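Local coordinates for protein MxaA (Stigmatella aurantiaca, PDB 4W4T) that forms the terminal NADPH-binding reductase domain of a myxalamid polyketide synthase–nonribosomal peptide synthetase, a member of the short-chain dehydrogenase superfamily, at residues R82-V87 with V118-D123. Numbering follows the deposited sequence.
Sequences RIYCLV and VPVRGD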
ATOM      1  N   ARG A  82      -9.904  13.131  37.701  1.00 28.02           N
ATOM      2  CA  ARG A  82     -10.411  11.943  37.032  1.00 24.13           C
ATOM      3  C   ARG A  82     -10.154  12.128  35.540  1.00 23.01           C
ATOM      4  O   ARG A  82     -10.384  13.209  35.009  1.00 24.82           O
ATOM      5  CB  ARG A  82     -11.900  11.731  37.335  1.00 30.80           C
ATOM      6  CG  ARG A  82     -12.149  11.395  38.813  1.00 35.61           C
ATOM      7  CD  ARG A  82     -13.574  10.986  39.103  1.00 42.12           C
ATOM      8  NE  ARG A  82     -14.512  12.058  38.795  1.00 42.31           N
ATOM      9  CZ  ARG A  82     -15.413  11.996  37.825  1.00 41.90           C
ATOM     10  NH1 ARG A  82     -15.505  10.902  37.077  1.00 46.73           N
ATOM     11  NH2 ARG A  82     -16.226  13.021  37.611  1.00 41.93           N
ATOM     12  N   ILE A  83      -9.643  11.098  34.883  1.00 23.02           N
ATOM     13  CA  ILE A  83      -9.267  11.211  33.478  1.00 24.05           C
ATOM     14  C   ILE A  83     -10.293  10.516  32.599  1.00 20.72           C
ATOM     15  O   ILE A  83     -10.283   9.293  32.463  1.00 22.99           O
ATOM     16  CB  ILE A  83      -7.864  10.605  33.181  1.00 22.81           C
ATOM     17  CG1 ILE A  83      -6.825  11.019  34.240  1.00 22.71           C
ATOM     18  CG2 ILE A  83      -7.416  10.979  31.757  1.00 21.09           C
ATOM     19  CD1 ILE A  83      -6.561  12.513  34.326  1.00 25.61           C
ATOM     20  N   TYR A  84     -11.170  11.309  31.996  1.00 21.05           N
ATOM     21  CA  TYR A  84     -12.115  10.800  31.017  1.00 22.08           C
ATOM     22  C   TYR A  84     -11.381  10.481  29.724  1.00 19.96           C
ATOM     23  O   TYR A  84     -10.679  11.337  29.196  1.00 20.60           O
ATOM     24  CB  TYR A  84     -13.227  11.817  30.755  1.00 19.82           C
ATOM     25  CG  TYR A  84     -14.175  12.004  31.920  1.00 25.33           C
ATOM     26  CD1 TYR A  84     -13.789  12.701  33.061  1.00 24.90           C
ATOM     27  CD2 TYR A  84     -15.463  11.491  31.869  1.00 27.88           C
ATOM     28  CE1 TYR A  84     -14.671  12.871  34.130  1.00 28.30           C
ATOM     29  CE2 TYR A  84     -16.346  11.656  32.927  1.00 31.31           C
ATOM     30  CZ  TYR A  84     -15.947  12.343  34.050  1.00 33.44           C
ATOM     31  OH  TYR A  84     -16.845  12.501  35.088  1.00 40.03           O
ATOM     32  N   CYS A  85     -11.554   9.265  29.223  1.00 17.76           N
ATOM     33  CA  CYS A  85     -10.867   8.821  28.017  1.00 19.88           C
ATOM     34  C   CYS A  85     -11.816   8.430  26.893  1.00 19.59           C
ATOM     35  O   CYS A  85     -12.516   7.436  26.984  1.00 21.95           O
ATOM     36  CB  CYS A  85      -9.955   7.640  28.331  1.00 18.71           C
ATOM     37  SG  CYS A  85      -8.637   8.056  29.472  1.00 22.76           S
ATOM     38  N   LEU A  86     -11.799   9.199  25.814  1.00 17.84           N
ATOM     39  CA  LEU A  86     -12.642   8.904  24.665  1.00 19.41           C
ATOM     40  C   LEU A  86     -12.168   7.613  24.000  1.00 22.19           C
ATOM     41  O   LEU A  86     -10.986   7.471  23.693  1.00 19.15           O
ATOM     42  CB  LEU A  86     -12.609  10.071  23.673  1.00 18.86           C
ATOM     43  CG  LEU A  86     -13.626  10.022  22.534  1.00 19.90           C
ATOM     44  CD1 LEU A  86     -15.015  10.346  23.064  1.00 20.21           C
ATOM     45  CD2 LEU A  86     -13.216  10.994  21.448  1.00 19.91           C
ATOM     46  N   VAL A  87     -13.079   6.669  23.788  1.00 17.07           N
ATOM     47  CA  VAL A  87     -12.706   5.375  23.241  1.00 19.55           C
ATOM     48  C   VAL A  87     -13.861   4.740  22.473  1.00 22.94           C
ATOM     49  O   VAL A  87     -15.004   4.752  22.934  1.00 21.14           O
ATOM     50  CB  VAL A  87     -12.232   4.411  24.371  1.00 23.09           C
ATOM     51  CG1 VAL A  87     -13.330   4.249  25.442  1.00 22.41           C
ATOM     52  CG2 VAL A  87     -11.817   3.062  23.805  1.00 22.14           C
ATOM     53  N   VAL A 118     -12.051   7.145  33.311  1.00 25.62           N
ATOM     54  CA  VAL A 118     -13.454   7.072  32.963  1.00 28.04           C
ATOM     55  C   VAL A 118     -13.642   7.018  31.471  1.00 24.22           C
ATOM     56  O   VAL A 118     -13.539   8.069  30.817  1.00 24.45           O
ATOM     57  CB  VAL A 118     -14.218   8.315  33.498  1.00 28.08           C
ATOM     58  CG1 VAL A 118     -15.702   8.198  33.162  1.00 29.45           C
ATOM     59  CG2 VAL A 118     -13.979   8.511  34.951  1.00 31.47           C
ATOM     60  N   PRO A 119     -13.869   5.821  30.935  1.00 23.72           N
ATOM     61  CA  PRO A 119     -14.040   5.822  29.501  1.00 24.08           C
ATOM     62  C   PRO A 119     -15.311   6.565  29.075  1.00 26.13           C
ATOM     63  O   PRO A 119     -16.318   6.595  29.801  1.00 26.56           O
ATOM     64  CB  PRO A 119     -14.154   4.363  29.140  1.00 23.77           C
ATOM     65  CG  PRO A 119     -13.587   3.615  30.219  1.00 28.48           C
ATOM     66  CD  PRO A 119     -13.731   4.474  31.475  1.00 27.87           C
ATOM     67  N   VAL A 120     -15.221   7.221  27.925  1.00 23.00           N
ATOM     68  CA  VAL A 120     -16.353   7.858  27.299  1.00 23.99           C
ATOM     69  C   VAL A 120     -16.464   7.193  25.952  1.00 20.67           C
ATOM     70  O   VAL A 120     -15.549   7.297  25.144  1.00 20.00           O
ATOM     71  CB  VAL A 120     -16.147   9.393  27.194  1.00 22.79           C
ATOM     72  CG1 VAL A 120     -17.341  10.061  26.447  1.00 21.99           C
ATOM     73  CG2 VAL A 120     -15.960  10.015  28.561  1.00 23.50           C
ATOM     74  N   ARG A 121     -17.545   6.456  25.731  1.00 22.49           N
ATOM     75  CA  ARG A 121     -17.753   5.808  24.438  1.00 22.19           C
ATOM     76  C   ARG A 121     -17.898   6.872  23.362  1.00 25.91           C
ATOM     77  O   ARG A 121     -18.707   7.796  23.514  1.00 25.09           O
ATOM     78  CB  ARG A 121     -19.015   4.937  24.417  1.00 27.87           C
ATOM     79  CG  ARG A 121     -19.008   3.709  25.288  1.00 29.37           C
ATOM     80  CD  ARG A 121     -20.374   3.039  25.170  1.00 28.18           C
ATOM     81  NE  ARG A 121     -20.707   2.809  23.767  1.00 30.35           N
ATOM     82  CZ  ARG A 121     -21.933   2.592  23.305  1.00 34.33           C
ATOM     83  NH1 ARG A 121     -22.969   2.580  24.136  1.00 36.24           N
ATOM     84  NH2 ARG A 121     -22.117   2.388  22.005  1.00 36.80           N
ATOM     85  N   GLY A 122     -17.153   6.730  22.268  1.00 23.08           N
ATOM     86  CA  GLY A 122     -17.148   7.756  21.249  1.00 21.77           C
ATOM     87  C   GLY A 122     -16.054   7.613  20.211  1.00 25.24           C
ATOM     88  O   GLY A 122     -15.235   6.686  20.243  1.00 26.19           O
ATOM     89  N   ASP A 123     -16.041   8.565  19.287  1.00 24.05           N
ATOM     90  CA  ASP A 123     -15.290   8.452  18.047  1.00 22.77           C
ATOM     91  C   ASP A 123     -14.919   9.851  17.604  1.00 20.57           C
ATOM     92  O   ASP A 123     -15.783  10.656  17.284  1.00 18.08           O
ATOM     93  CB  ASP A 123     -16.128   7.753  16.975  1.00 25.09           C
ATOM     94  CG  ASP A 123     -15.334   7.392  15.732  1.00 28.55           C
ATOM     95  OD1 ASP A 123     -14.251   7.972  15.492  1.00 25.36           O
ATOM     96  OD2 ASP A 123     -15.817   6.523  14.970  1.00 30.59           O
TER
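Y84 and V118 sit side by side on parallel neighbouring strands of a Rossmann-fold sheet, a worked example of how a beta-alpha-beta unit (strand 82-87, helix 92-105, strand 117-121) closes at the sheet edge. V118 CB stands over one face of the Y84 ring, 4.0 Å from its centroid, a CH-pi contact, while CG1 presses 3.5 Å from CE2. V120 CG2 meets the ring edge in its plane, 3.7 Å from CD2. With CG anti to the carbonyl carbon (chi1 -70°) and chi2 at 74°, the ring turns one face to V118 and an edge to V120. A bend at chi3 (-62°) brings the R82 guanidinium back to Y84: NH2 gives OH a 2.6 Å hydrogen bond, and NH1 lies against V118 CG2. An alanine at Y84 is likely to leave the V118 and V120 methyls without their aromatic partner and the R82 guanidinium free to swing. On the other face, toward helix 92-105, V87 CG1 packs on P119 CB at 3.8 Å. P119 costs the pairing nothing: its nitrogen, which has no hydrogen, faces away from 82-87, and C85 N and C85 O bond to V118 O and V120 N. D123, which binds NADPH in this protein's cofactor complex (absent here), has OD1 held by the G125 amide. L86 CD1 lies 3.8 Å from G122 CA, and G122 N gives V87 O a 3.0 Å hydrogen bond.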